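Local coordinates for AT-rich interactive domain-containing protein 4 (Arabidopsis thaliana, PDB 6LQF), which recognises DNA and the H3K4me3 histone mark through its ARID-PHD cassette, probably in transcriptional regulation, at residues 16-21 against 120-125; 25-30 against 49-54; 77-82 against 114-119; 30-35 against 124-129. One frame throughout, in Å; residues are numbered along the deposited sequence.

Contacts 1 and 4 form one unit: their centres lie 3 Å apart, both touch the same zinc ion, and Tyr122 OH of contact 1 bonds Asp32 OD2 of contact 4 at 2.7 Å. Contact 2 shares Leu30 and helix 26-39 with contact 4, with 12 Å between centres, and is nested inside the chain loop closed by contact 1. Contact 3 is tied to contact 1 by Glu123, whose OE1 is 2.7 Å from Tyr115 OH and 3.0 Å from Phe79 N. It comes within about 4 Å of the bound DNA at nearest atoms, whereas the zinc-binding contact 4 stays about 15 Å away.

Contact 1 of 4, residues 16-21 against 120-125; sequences CGRAHI and LEYEYA. With ZN (zinc ion), chain E.
Arg18 and Tyr122 join an irregular loop, 16-21, to the short helix 120-124 beside the zinc site of the ARID domain. The loop turns at Cys16 and Gly17, both with positive phi, and runs on in a polyproline-II-like conformation through Arg18 to His20; the helix shows its i to i+4 bond from Tyr124 N to Leu120 O. The surface buried is small, 87 Å², and a single polar bond carries it. Arg18 NH1 donates to Tyr122 OH at 2.9 Å, with an N-H...O angle of 161° and the oxygen in the guanidinium plane. Guanidinium and phenol ring are nearly coplanar, meeting edge to edge. Bends at chi2 and chi3 curl the arginine back, and NE and NH2 both grip Ala19 O, fixing the rotation of the group; NH2 also pairs with Asp128. An alanine in place of Arg18 would take away this clamp and probably leave Ala19 O and Asp128 without their mates and the phenol with one anchor fewer. Tyr122 OH also bonds the zinc ligand Asp32, placing it in the metal's second shell and the guanidinium one shell further out. Cys16 SG binds the zinc at 2.2 Å and accepts a nearly straight bond from Arg18 N, 3.5 Å.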
loop_
_atom_site.group_PDB
_atom_site.type_symbol
_atom_site.label_atom_id
_atom_site.label_comp_id
_atom_site.label_asym_id
_atom_site.label_seq_id
_atom_site.Cartn_x
_atom_site.Cartn_y
_atom_site.Cartn_z
ATOM N N CYS A 16 3.259 16.906 -13.668
ATOM C CA CYS A 16 4.171 15.769 -13.838
ATOM C C CYS A 16 3.906 14.826 -15.026
ATOM O O CYS A 16 4.836 14.505 -15.745
ATOM C CB CYS A 16 4.250 14.959 -12.518
ATOM S SG CYS A 16 2.927 13.790 -11.996
ATOM N N GLY A 17 2.685 14.366 -15.244
ATOM C CA GLY A 17 2.453 13.363 -16.284
ATOM C C GLY A 17 3.134 12.011 -16.058
ATOM O O GLY A 17 3.402 11.271 -17.005
ATOM N N ARG A 18 3.413 11.693 -14.798
ATOM C CA ARG A 18 3.995 10.418 -14.404
ATOM C C ARG A 18 3.104 9.287 -14.875
ATOM O O ARG A 18 1.863 9.431 -14.881
ATOM C CB ARG A 18 4.139 10.366 -12.883
ATOM C CG ARG A 18 5.098 9.307 -12.325
ATOM C CD ARG A 18 4.603 8.780 -11.014
ATOM N NE ARG A 18 3.355 8.046 -11.240
ATOM C CZ ARG A 18 2.354 7.954 -10.371
ATOM N NH1 ARG A 18 2.418 8.568 -9.190
ATOM N NH2 ARG A 18 1.264 7.230 -10.714
ATOM N N ALA A 19 3.718 8.166 -15.250
ATOM C CA ALA A 19 2.980 6.970 -15.649
ATOM C C ALA A 19 1.967 6.533 -14.586
ATOM O O ALA A 19 2.214 6.705 -13.396
ATOM C CB ALA A 19 3.946 5.823 -15.926
ATOM N N HIS A 20 0.851 5.937 -15.016
ATOM C CA HIS A 20 -0.103 5.349 -14.088
ATOM C C HIS A 20 0.563 4.322 -13.182
ATOM O O HIS A 20 1.453 3.605 -13.582
ATOM C CB HIS A 20 -1.259 4.702 -14.854
ATOM C CG HIS A 20 -2.122 5.680 -15.582
ATOM N ND1 HIS A 20 -3.440 5.422 -15.892
ATOM C CD2 HIS A 20 -1.853 6.910 -16.079
ATOM C CE1 HIS A 20 -3.947 6.454 -16.541
ATOM N NE2 HIS A 20 -3.006 7.373 -16.665
ATOM N N ILE A 21 0.065 4.204 -11.964
ATOM C CA ILE A 21 0.783 3.455 -10.928
ATOM C C ILE A 21 0.879 1.963 -11.235
ATOM O O ILE A 21 1.816 1.322 -10.770
ATOM C CB ILE A 21 0.137 3.690 -9.507
ATOM C CG1 ILE A 21 1.099 3.297 -8.371
ATOM C CG2 ILE A 21 -1.233 2.998 -9.430
ATOM C CD1 ILE A 21 2.404 4.074 -8.383
ATOM N N LEU A 120 2.512 11.228 2.125
ATOM C CA LEU A 120 1.100 11.563 2.301
ATOM C C LEU A 120 0.627 12.725 1.415
ATOM O O LEU A 120 -0.404 12.641 0.713
ATOM C CB LEU A 120 0.853 11.865 3.762
ATOM C CG LEU A 120 -0.603 12.125 4.049
ATOM C CD1 LEU A 120 -1.532 10.990 3.619
ATOM C CD2 LEU A 120 -0.694 12.315 5.559
ATOM N N GLU A 121 1.406 13.817 1.406
ATOM C CA GLU A 121 1.077 14.914 0.506
ATOM C C GLU A 121 1.126 14.479 -0.948
ATOM O O GLU A 121 0.294 14.854 -1.757
ATOM C CB GLU A 121 2.043 16.086 0.733
ATOM C CG GLU A 121 1.855 16.651 2.131
ATOM C CD GLU A 121 2.784 17.814 2.452
ATOM O OE1 GLU A 121 3.746 18.086 1.679
ATOM O OE2 GLU A 121 2.506 18.464 3.485
ATOM N N TYR A 122 2.126 13.656 -1.248
ATOM C CA TYR A 122 2.211 13.094 -2.615
ATOM C C TYR A 122 0.967 12.317 -2.988
ATOM O O TYR A 122 0.432 12.476 -4.085
ATOM C CB TYR A 122 3.456 12.220 -2.739
ATOM C CG TYR A 122 3.717 11.699 -4.151
ATOM C CD1 TYR A 122 3.109 10.502 -4.608
ATOM C CD2 TYR A 122 4.590 12.379 -4.998
ATOM C CE1 TYR A 122 3.317 10.047 -5.864
ATOM C CE2 TYR A 122 4.843 11.918 -6.285
ATOM C CZ TYR A 122 4.198 10.770 -6.701
ATOM O OH TYR A 122 4.416 10.308 -7.974
ATOM N N GLU A 123 0.496 11.487 -2.060
ATOM C CA GLU A 123 -0.731 10.697 -2.327
ATOM C C GLU A 123 -1.905 11.626 -2.671
ATOM O O GLU A 123 -2.616 11.387 -3.651
ATOM C CB GLU A 123 -1.097 9.847 -1.111
ATOM C CG GLU A 123 -2.400 9.028 -1.331
ATOM C CD GLU A 123 -3.005 8.528 0.016
ATOM O OE1 GLU A 123 -2.306 7.846 0.803
ATOM O OE2 GLU A 123 -4.181 8.820 0.293
ATOM N N TYR A 124 -2.082 12.680 -1.862
ATOM C CA TYR A 124 -3.197 13.598 -2.117
ATOM C C TYR A 124 -3.063 14.300 -3.495
ATOM O O TYR A 124 -4.055 14.637 -4.145
ATOM C CB TYR A 124 -3.279 14.659 -1.029
ATOM C CG TYR A 124 -3.560 14.175 0.398
ATOM C CD1 TYR A 124 -4.140 12.943 0.660
ATOM C CD2 TYR A 124 -3.164 14.958 1.486
ATOM C CE1 TYR A 124 -4.397 12.535 1.994
ATOM C CE2 TYR A 124 -3.397 14.561 2.790
ATOM C CZ TYR A 124 -4.002 13.357 3.047
ATOM O OH TYR A 124 -4.190 13.031 4.386
ATOM N N ALA A 125 -1.822 14.547 -3.921
ATOM C CA ALA A 125 -1.624 15.245 -5.204
ATOM C C ALA A 125 -1.600 14.341 -6.434
ATOM O O ALA A 125 -1.342 14.815 -7.547
ATOM C CB ALA A 125 -0.331 16.045 -5.168
HETATM ZN ZN ZN E . 3.674 13.681 -9.931
#

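Contact 2 of 4, residues 25-30 against 49-54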
loop_
_atom_site.group_PDB
_atom_site.type_symbol
_atom_site.label_atom_id
_atom_site.label_comp_id
_atom_site.label_asym_id
_atom_site.label_seq_id
_atom_site.Cartn_x
_atom_site.Cartn_y
_atom_site.Cartn_z
ATOM N N SER A 25 7.566 2.628 -13.371
ATOM C CA SER A 25 8.771 2.021 -12.837
ATOM C C SER A 25 9.156 2.712 -11.544
ATOM O O SER A 25 8.718 3.832 -11.264
ATOM C CB SER A 25 9.929 2.110 -13.825
ATOM O OG SER A 25 10.385 3.457 -13.946
ATOM N N GLU A 26 9.945 1.989 -10.761
ATOM C CA GLU A 26 10.444 2.523 -9.529
ATOM C C GLU A 26 11.242 3.793 -9.747
ATOM O O GLU A 26 11.075 4.752 -8.995
ATOM C CB GLU A 26 11.285 1.482 -8.776
ATOM C CG GLU A 26 11.851 2.086 -7.504
ATOM C CD GLU A 26 12.526 1.088 -6.594
ATOM O OE1 GLU A 26 13.148 1.500 -5.579
ATOM O OE2 GLU A 26 12.441 -0.113 -6.887
ATOM N N GLU A 27 12.074 3.840 -10.774
ATOM C CA GLU A 27 12.899 5.040 -10.948
ATOM C C GLU A 27 12.036 6.251 -11.329
ATOM O O GLU A 27 12.219 7.364 -10.779
ATOM C CB GLU A 27 13.986 4.782 -11.972
ATOM C CG GLU A 27 14.671 6.053 -12.407
ATOM C CD GLU A 27 16.140 5.830 -12.654
ATOM O OE1 GLU A 27 16.771 6.809 -13.116
ATOM O OE2 GLU A 27 16.640 4.694 -12.390
ATOM N N GLU A 28 11.098 6.076 -12.253
ATOM C CA GLU A 28 10.205 7.160 -12.612
ATOM C C GLU A 28 9.393 7.640 -11.406
ATOM O O GLU A 28 9.238 8.842 -11.201
ATOM C CB GLU A 28 9.251 6.724 -13.717
ATOM C CG GLU A 28 8.355 7.862 -14.151
ATOM C CD GLU A 28 7.469 7.537 -15.351
ATOM O OE1 GLU A 28 7.712 6.522 -16.048
ATOM O OE2 GLU A 28 6.540 8.332 -15.600
ATOM N N PHE A 29 8.891 6.704 -10.591
ATOM C CA PHE A 29 8.177 7.087 -9.380
ATOM C C PHE A 29 9.054 7.904 -8.428
ATOM O O PHE A 29 8.634 8.983 -7.984
ATOM C CB PHE A 29 7.647 5.822 -8.677
ATOM C CG PHE A 29 7.060 6.103 -7.361
ATOM C CD1 PHE A 29 5.749 6.583 -7.272
ATOM C CD2 PHE A 29 7.782 5.888 -6.198
ATOM C CE1 PHE A 29 5.183 6.902 -6.000
ATOM C CE2 PHE A 29 7.179 6.185 -4.923
ATOM C CZ PHE A 29 5.901 6.678 -4.859
ATOM N N LEU A 30 10.234 7.380 -8.096
ATOM C CA LEU A 30 11.057 8.044 -7.098
ATOM C C LEU A 30 11.506 9.426 -7.571
ATOM O O LEU A 30 11.549 10.372 -6.774
ATOM C CB LEU A 30 12.276 7.190 -6.752
ATOM C CG LEU A 30 11.933 5.920 -5.951
ATOM C CD1 LEU A 30 13.187 5.033 -5.817
ATOM C CD2 LEU A 30 11.339 6.248 -4.544
ATOM N N GLY A 49 23.239 14.350 -4.207
ATOM C CA GLY A 49 23.654 13.078 -4.818
ATOM C C GLY A 49 22.577 12.385 -5.608
ATOM O O GLY A 49 22.735 11.222 -6.037
ATOM N N GLY A 50 21.458 13.072 -5.781
ATOM C CA GLY A 50 20.399 12.595 -6.646
ATOM C C GLY A 50 19.703 11.338 -6.167
ATOM O O GLY A 50 19.690 10.990 -4.970
ATOM N N LEU A 51 19.151 10.626 -7.148
ATOM C CA LEU A 51 18.264 9.520 -6.863
ATOM C C LEU A 51 18.988 8.400 -6.092
ATOM O O LEU A 51 18.421 7.778 -5.217
ATOM C CB LEU A 51 17.688 9.009 -8.163
ATOM C CG LEU A 51 17.011 7.673 -8.028
ATOM C CD1 LEU A 51 15.744 7.933 -7.282
ATOM C CD2 LEU A 51 16.714 7.176 -9.413
ATOM N N ALA A 52 20.263 8.197 -6.351
ATOM C CA ALA A 52 21.023 7.153 -5.660
ATOM C C ALA A 52 21.046 7.269 -4.144
ATOM O O ALA A 52 21.148 6.233 -3.446
ATOM C CB ALA A 52 22.479 7.136 -6.205
ATOM N N GLU A 53 20.949 8.513 -3.644
ATOM C CA GLU A 53 20.963 8.815 -2.210
ATOM C C GLU A 53 19.576 9.043 -1.549
ATOM O O GLU A 53 19.506 9.429 -0.369
ATOM C CB GLU A 53 21.788 10.070 -1.952
ATOM C CG GLU A 53 23.183 10.052 -2.603
ATOM C CD GLU A 53 24.196 9.179 -1.854
ATOM O OE1 GLU A 53 25.283 8.920 -2.419
ATOM O OE2 GLU A 53 23.915 8.759 -0.711
ATOM N N PHE A 54 18.501 8.869 -2.313
ATOM C CA PHE A 54 17.135 9.165 -1.822
ATOM C C PHE A 54 16.375 7.886 -1.546
ATOM O O PHE A 54 16.368 6.996 -2.425
ATOM C CB PHE A 54 16.390 9.985 -2.863
ATOM C CG PHE A 54 14.965 10.238 -2.505
ATOM C CD1 PHE A 54 14.635 11.217 -1.605
ATOM C CD2 PHE A 54 13.973 9.481 -3.063
ATOM C CE1 PHE A 54 13.324 11.445 -1.241
ATOM C CE2 PHE A 54 12.644 9.669 -2.722
ATOM C CZ PHE A 54 12.322 10.696 -1.769
#
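Leu30 and Leu51 centre an apolar, partly buried contact in which the first turns of helix 26-39 meet the loop that follows this helix and precedes strand 58-59. No hydrogen bond crosses it, and 211 Å² is buried in all. The backbones come nearest at Leu30 and Leu51, whose CA atoms are 7.4 Å apart. The two side chains cross at about a right angle, and Leu51 CD1 comes up to Leu30 CB at 3.6 Å. The other branch of Leu51, CD2, lies against the carboxylate end of Glu27, 3.6 Å from its CD; Leu51 thus straddles two residues one helical turn apart. Glu27 reaches it with CG anti to the backbone N (chi1 168°) and a bend at chi2, while its OE1 is held in a salt bridge by Arg31. Both partners belong to the ARID domain, a helical DNA-binding fold, and here the loop chain makes a 3-10 turn at 51-53, with Phe54 N bonded to Leu51 O. That turn sends Phe54 inward, where CE2 at the ring edge meets Leu30 CD2 at 4.1 Å. An alanine at Leu51 would remove both methyl branches and is likely to open a gap beside Leu30 CB and strip the apolar cover from the Glu27 chain. The Phe54 side chain also packs on Val33, Met34 and Leu37 farther along the helix. At the helix start, Ser25 is the N-cap: its OG accepts from Glu28 N at 3.2 Å, with an N-H...O angle of 166°.

Contact 3 of 4, residues 77-82 against 114-119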
loop_
_atom_site.group_PDB
_atom_site.type_symbol
_atom_site.label_atom_id
_atom_site.label_comp_id
_atom_site.label_asym_id
_atom_site.label_seq_id
_atom_site.Cartn_x
_atom_site.Cartn_y
_atom_site.Cartn_z
ATOM N N GLY A 77 -6.606 1.815 -0.546
ATOM C CA GLY A 77 -7.470 2.943 -0.293
ATOM C C GLY A 77 -6.778 4.143 0.296
ATOM O O GLY A 77 -7.450 5.134 0.570
ATOM N N GLY A 78 -5.457 4.092 0.479
ATOM C CA GLY A 78 -4.724 5.279 0.939
ATOM C C GLY A 78 -4.528 5.327 2.444
ATOM O O GLY A 78 -5.056 4.481 3.186
ATOM N N PHE A 79 -3.756 6.321 2.892
ATOM C CA PHE A 79 -3.328 6.406 4.279
ATOM C C PHE A 79 -4.455 6.514 5.293
ATOM O O PHE A 79 -4.324 6.007 6.400
ATOM C CB PHE A 79 -2.383 7.618 4.432
ATOM C CG PHE A 79 -1.712 7.695 5.781
ATOM C CD1 PHE A 79 -0.687 6.778 6.107
ATOM C CD2 PHE A 79 -2.083 8.658 6.706
ATOM C CE1 PHE A 79 -0.056 6.865 7.347
ATOM C CE2 PHE A 79 -1.464 8.723 7.964
ATOM C CZ PHE A 79 -0.423 7.826 8.255
ATOM N N HIS A 80 -5.537 7.117 4.845
ATOM C CA HIS A 80 -6.715 7.336 5.699
ATOM C C HIS A 80 -7.346 6.025 6.190
ATOM O O HIS A 80 -8.090 6.023 7.172
ATOM C CB HIS A 80 -7.768 8.166 4.942
ATOM C CG HIS A 80 -9.012 8.455 5.736
ATOM N ND1 HIS A 80 -9.008 9.233 6.878
ATOM C CD2 HIS A 80 -10.302 8.072 5.548
ATOM C CE1 HIS A 80 -10.239 9.320 7.354
ATOM N NE2 HIS A 80 -11.043 8.622 6.567
ATOM N N VAL A 81 -7.080 4.918 5.498
ATOM C CA VAL A 81 -7.586 3.652 5.979
ATOM C C VAL A 81 -6.910 3.291 7.310
ATOM O O VAL A 81 -7.443 2.504 8.088
ATOM C CB VAL A 81 -7.394 2.582 4.891
ATOM C CG1 VAL A 81 -7.769 1.159 5.341
ATOM C CG2 VAL A 81 -8.210 2.973 3.633
ATOM N N GLY A 82 -5.732 3.851 7.589
ATOM C CA GLY A 82 -5.190 3.752 8.914
ATOM C C GLY A 82 -4.856 2.370 9.360
ATOM O O GLY A 82 -4.202 1.623 8.594
ATOM N N HIS A 114 6.913 7.184 8.375
ATOM C CA HIS A 114 7.643 7.445 7.132
ATOM C C HIS A 114 6.666 7.812 6.018
ATOM O O HIS A 114 7.011 8.626 5.147
ATOM C CB HIS A 114 8.430 6.223 6.675
ATOM C CG HIS A 114 9.656 5.913 7.493
ATOM N ND1 HIS A 114 10.580 6.869 7.844
ATOM C CD2 HIS A 114 10.147 4.725 7.941
ATOM C CE1 HIS A 114 11.574 6.296 8.499
ATOM N NE2 HIS A 114 11.340 4.996 8.571
ATOM N N TYR A 115 5.450 7.205 6.033
ATOM C CA TYR A 115 4.512 7.537 4.990
ATOM C C TYR A 115 4.091 8.996 5.149
ATOM O O TYR A 115 4.045 9.754 4.171
ATOM C CB TYR A 115 3.284 6.616 5.064
ATOM C CG TYR A 115 2.434 6.659 3.813
ATOM C CD1 TYR A 115 1.493 7.688 3.591
ATOM C CD2 TYR A 115 2.548 5.674 2.860
ATOM C CE1 TYR A 115 0.706 7.716 2.449
ATOM C CE2 TYR A 115 1.767 5.704 1.745
ATOM C CZ TYR A 115 0.856 6.712 1.540
ATOM O OH TYR A 115 0.098 6.705 0.385
ATOM N N GLU A 116 3.793 9.398 6.384
ATOM C CA GLU A 116 3.500 10.804 6.645
ATOM C C GLU A 116 4.611 11.749 6.174
ATOM O O GLU A 116 4.331 12.800 5.594
ATOM C CB GLU A 116 3.275 11.015 8.137
ATOM C CG GLU A 116 1.924 10.477 8.547
ATOM C CD GLU A 116 1.668 10.569 10.037
ATOM O OE1 GLU A 116 2.645 10.648 10.821
ATOM O OE2 GLU A 116 0.483 10.553 10.422
ATOM N N THR A 117 5.873 11.403 6.417
ATOM C CA THR A 117 7.005 12.263 6.014
ATOM C C THR A 117 7.139 12.372 4.495
ATOM O O THR A 117 7.290 13.481 3.943
ATOM C CB THR A 117 8.287 11.672 6.633
ATOM O OG1 THR A 117 8.130 11.668 8.066
ATOM C CG2 THR A 117 9.572 12.482 6.247
ATOM N N TYR A 118 7.152 11.221 3.791
ATOM C CA TYR A 118 7.563 11.224 2.403
ATOM C C TYR A 118 6.421 11.188 1.410
ATOM O O TYR A 118 6.569 11.636 0.255
ATOM C CB TYR A 118 8.485 10.023 2.114
ATOM C CG TYR A 118 9.844 10.132 2.736
ATOM C CD1 TYR A 118 10.837 10.905 2.123
ATOM C CD2 TYR A 118 10.145 9.466 3.930
ATOM C CE1 TYR A 118 12.096 11.021 2.690
ATOM C CE2 TYR A 118 11.424 9.554 4.508
ATOM C CZ TYR A 118 12.380 10.360 3.877
ATOM O OH TYR A 118 13.649 10.452 4.417
ATOM N N LEU A 119 5.266 10.589 1.821
ATOM C CA LEU A 119 4.300 10.143 0.805
ATOM C C LEU A 119 2.885 10.670 0.969
ATOM O O LEU A 119 2.113 10.617 0.002
ATOM C CB LEU A 119 4.253 8.596 0.791
ATOM C CG LEU A 119 5.545 7.896 0.349
ATOM C CD1 LEU A 119 5.415 6.342 0.563
ATOM C CD2 LEU A 119 5.778 8.248 -1.101
#
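Phe79 packs against the buried Tyr115 on one flank and, on the solvent side, against the exposed Glu116, 186 Å² being buried in all. On the buried flank the two ring planes are only 8° apart, but the rings have slid past each other and barely overlap, with centroids separated by 5.2 Å. Contact is therefore made by one side of each ring and by Phe79 CB: Phe79 CD1 reaches Tyr115 CD1 at 3.5 Å, and Phe79 CB sits 3.7 Å from Tyr115 CE1. With CG trans to the backbone N (chi1 -172°), Phe79 extends its ring toward helix 107-118. Tyr115 is confined: Leu119 CB lies over the centre of one ring face, 3.7 Å above it, and Glu123, which holds the tyrosine hydroxyl and also the backbone N of Phe79, steadies both members of the pair. On the solvent side the far end of the phenylalanine ring carries the contact. Phe79 CZ meets Glu116 CG at 3.6 Å, so this flank is no less close, but it hides less surface; the glutamate chain crosses the phenylalanine at about a right angle, and its carboxylate plane is turned 51° from the ring. At the start of the loop, Gly77 with positive phi is the C-prime residue of the Schellman motif ending helix 66-74, and a 3-10 turn at 79-81 follows. The arrangement is helix-to-loop packing inside the helical ARID domain, joining the turn after helix 66-74 to the last turns of helix 107-118, where His114 packs against a phosphate of the bound DNA.

Contact 4 of 4, residues 30-35 against 124-129. With ZN (zinc ion), chain E.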
loop_
_atom_site.group_PDB
_atom_site.type_symbol
_atom_site.label_atom_id
_atom_site.label_comp_id
_atom_site.label_asym_id
_atom_site.label_seq_id
_atom_site.Cartn_x
_atom_site.Cartn_y
_atom_site.Cartn_z
ATOM N N LEU A 30 10.234 7.380 -8.096
ATOM C CA LEU A 30 11.057 8.044 -7.098
ATOM C C LEU A 30 11.506 9.426 -7.571
ATOM O O LEU A 30 11.549 10.372 -6.774
ATOM C CB LEU A 30 12.276 7.190 -6.752
ATOM C CG LEU A 30 11.933 5.920 -5.951
ATOM C CD1 LEU A 30 13.187 5.033 -5.817
ATOM C CD2 LEU A 30 11.339 6.248 -4.544
ATOM N N ARG A 31 11.793 9.569 -8.856
ATOM C CA ARG A 31 12.168 10.889 -9.359
ATOM C C ARG A 31 10.995 11.842 -9.261
ATOM O O ARG A 31 11.191 13.025 -8.917
ATOM C CB ARG A 31 12.711 10.766 -10.794
ATOM C CG ARG A 31 14.059 10.054 -10.823
ATOM C CD ARG A 31 14.654 10.152 -12.215
ATOM N NE ARG A 31 15.918 9.435 -12.288
ATOM C CZ ARG A 31 17.094 9.964 -11.928
ATOM N NH1 ARG A 31 17.145 11.196 -11.438
ATOM N NH2 ARG A 31 18.207 9.238 -12.001
ATOM N N ASP A 32 9.777 11.339 -9.484
ATOM C CA ASP A 32 8.613 12.220 -9.342
ATOM C C ASP A 32 8.383 12.591 -7.864
ATOM O O ASP A 32 8.001 13.748 -7.560
ATOM C CB ASP A 32 7.345 11.565 -9.937
ATOM C CG ASP A 32 6.282 12.542 -10.182
ATOM O OD1 ASP A 32 6.463 13.544 -10.891
ATOM O OD2 ASP A 32 5.196 12.303 -9.629
ATOM N N VAL A 33 8.624 11.661 -6.948
ATOM C CA VAL A 33 8.507 11.996 -5.512
ATOM C C VAL A 33 9.521 13.066 -5.116
ATOM O O VAL A 33 9.155 14.028 -4.400
ATOM C CB VAL A 33 8.669 10.758 -4.587
ATOM C CG1 VAL A 33 8.675 11.162 -3.141
ATOM C CG2 VAL A 33 7.501 9.786 -4.807
ATOM N N MET A 34 10.782 12.929 -5.606
ATOM C CA MET A 34 11.802 13.922 -5.263
ATOM C C MET A 34 11.384 15.296 -5.788
ATOM O O MET A 34 11.485 16.291 -5.054
ATOM C CB MET A 34 13.148 13.488 -5.821
ATOM C CG MET A 34 13.655 12.233 -5.205
ATOM S SD MET A 34 15.124 11.674 -6.155
ATOM C CE MET A 34 16.247 12.972 -5.829
ATOM N N GLN A 35 10.884 15.346 -7.025
ATOM C CA GLN A 35 10.528 16.647 -7.610
ATOM C C GLN A 35 9.376 17.283 -6.828
ATOM O O GLN A 35 9.360 18.491 -6.546
ATOM C CB GLN A 35 10.157 16.492 -9.075
ATOM C CG GLN A 35 9.867 17.825 -9.760
ATOM C CD GLN A 35 9.005 17.666 -10.994
ATOM O OE1 GLN A 35 9.306 16.866 -11.881
ATOM N NE2 GLN A 35 7.919 18.420 -11.051
ATOM N N TYR A 124 -2.082 12.680 -1.862
ATOM C CA TYR A 124 -3.197 13.598 -2.117
ATOM C C TYR A 124 -3.063 14.300 -3.495
ATOM O O TYR A 124 -4.055 14.637 -4.145
ATOM C CB TYR A 124 -3.279 14.659 -1.029
ATOM C CG TYR A 124 -3.560 14.175 0.398
ATOM C CD1 TYR A 124 -4.140 12.943 0.660
ATOM C CD2 TYR A 124 -3.164 14.958 1.486
ATOM C CE1 TYR A 124 -4.397 12.535 1.994
ATOM C CE2 TYR A 124 -3.397 14.561 2.790
ATOM C CZ TYR A 124 -4.002 13.357 3.047
ATOM O OH TYR A 124 -4.190 13.031 4.386
ATOM N N ALA A 125 -1.822 14.547 -3.921
ATOM C CA ALA A 125 -1.624 15.245 -5.204
ATOM C C ALA A 125 -1.600 14.341 -6.434
ATOM O O ALA A 125 -1.342 14.815 -7.547
ATOM C CB ALA A 125 -0.331 16.045 -5.168
ATOM N N HIS A 126 -1.850 13.046 -6.256
ATOM C CA HIS A 126 -1.876 12.126 -7.400
ATOM C C HIS A 126 -3.177 11.339 -7.413
ATOM O O HIS A 126 -4.032 11.571 -6.548
ATOM C CB HIS A 126 -0.647 11.220 -7.381
ATOM C CG HIS A 126 0.604 11.967 -7.677
ATOM N ND1 HIS A 126 1.249 12.731 -6.722
ATOM C CD2 HIS A 126 1.280 12.153 -8.838
ATOM C CE1 HIS A 126 2.285 13.339 -7.282
ATOM N NE2 HIS A 126 2.316 13.017 -8.563
ATOM N N ASP A 127 -3.352 10.488 -8.418
ATOM C CA ASP A 127 -4.630 9.772 -8.575
ATOM C C ASP A 127 -4.380 8.291 -8.596
ATOM O O ASP A 127 -4.852 7.570 -9.487
ATOM C CB ASP A 127 -5.339 10.227 -9.840
ATOM C CG ASP A 127 -5.706 11.689 -9.786
ATOM O OD1 ASP A 127 -6.418 12.093 -8.833
ATOM O OD2 ASP A 127 -5.245 12.436 -10.678
ATOM N N ASP A 128 -3.663 7.822 -7.586
ATOM C CA ASP A 128 -3.223 6.455 -7.538
ATOM C C ASP A 128 -4.016 5.571 -6.591
ATOM O O ASP A 128 -3.747 4.361 -6.524
ATOM C CB ASP A 128 -1.765 6.415 -7.119
ATOM C CG ASP A 128 -0.881 7.245 -8.028
ATOM O OD1 ASP A 128 -1.107 7.233 -9.259
ATOM O OD2 ASP A 128 0.057 7.853 -7.514
ATOM N N VAL A 129 -4.934 6.155 -5.831
ATOM C CA VAL A 129 -5.634 5.369 -4.781
ATOM C C VAL A 129 -6.776 4.539 -5.337
ATOM O O VAL A 129 -7.584 5.064 -6.118
ATOM C CB VAL A 129 -6.164 6.302 -3.671
ATOM C CG1 VAL A 129 -7.050 5.536 -2.687
ATOM C CG2 VAL A 129 -4.956 6.933 -2.965
HETATM ZN ZN ZN E . 3.674 13.681 -9.931
#
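Asp32 and His126 are brought together by a zinc ion, and these two residues account for the 56 Å² buried here. Asp32 projects from the middle of helix 26-39; His126 comes to meet it from the loop that follows helix 120-124, so the two side chains approach from opposite directions. Asp32 OD2 binds the metal at 2.1 Å, while OD1, at 3.0 Å, is clearly farther, so the carboxylate coordinates through one oxygen. His126 NE2 binds the zinc ion at 2.0 Å. The two ligand atoms, Asp32 OD2 and His126 NE2, are 3.2 Å apart, a separation set by shared coordination and involving no hydrogen bond between them. Carboxylate and imidazole stand almost perpendicular, with 87° between their planes. Together with His14 and Cys16, they form a four-ligand zinc site that fastens the segment preceding helix 26-39 and the loop after helix 120-124 to this helix; it is separate from the two zinc sites of the PHD finger. Tyr122 holds both Asp32 and His126 from the second shell, the aspartate through its hydroxyl and the histidine through its backbone O, which bonds ND1. With ND1 held in this way, the imidazole is fixed in rotation and NE2 is directed at the metal. In the aspartate, chi1 (-163°) sets the carboxylate on the His126 side and chi2 (56°) turns OD2 to the zinc.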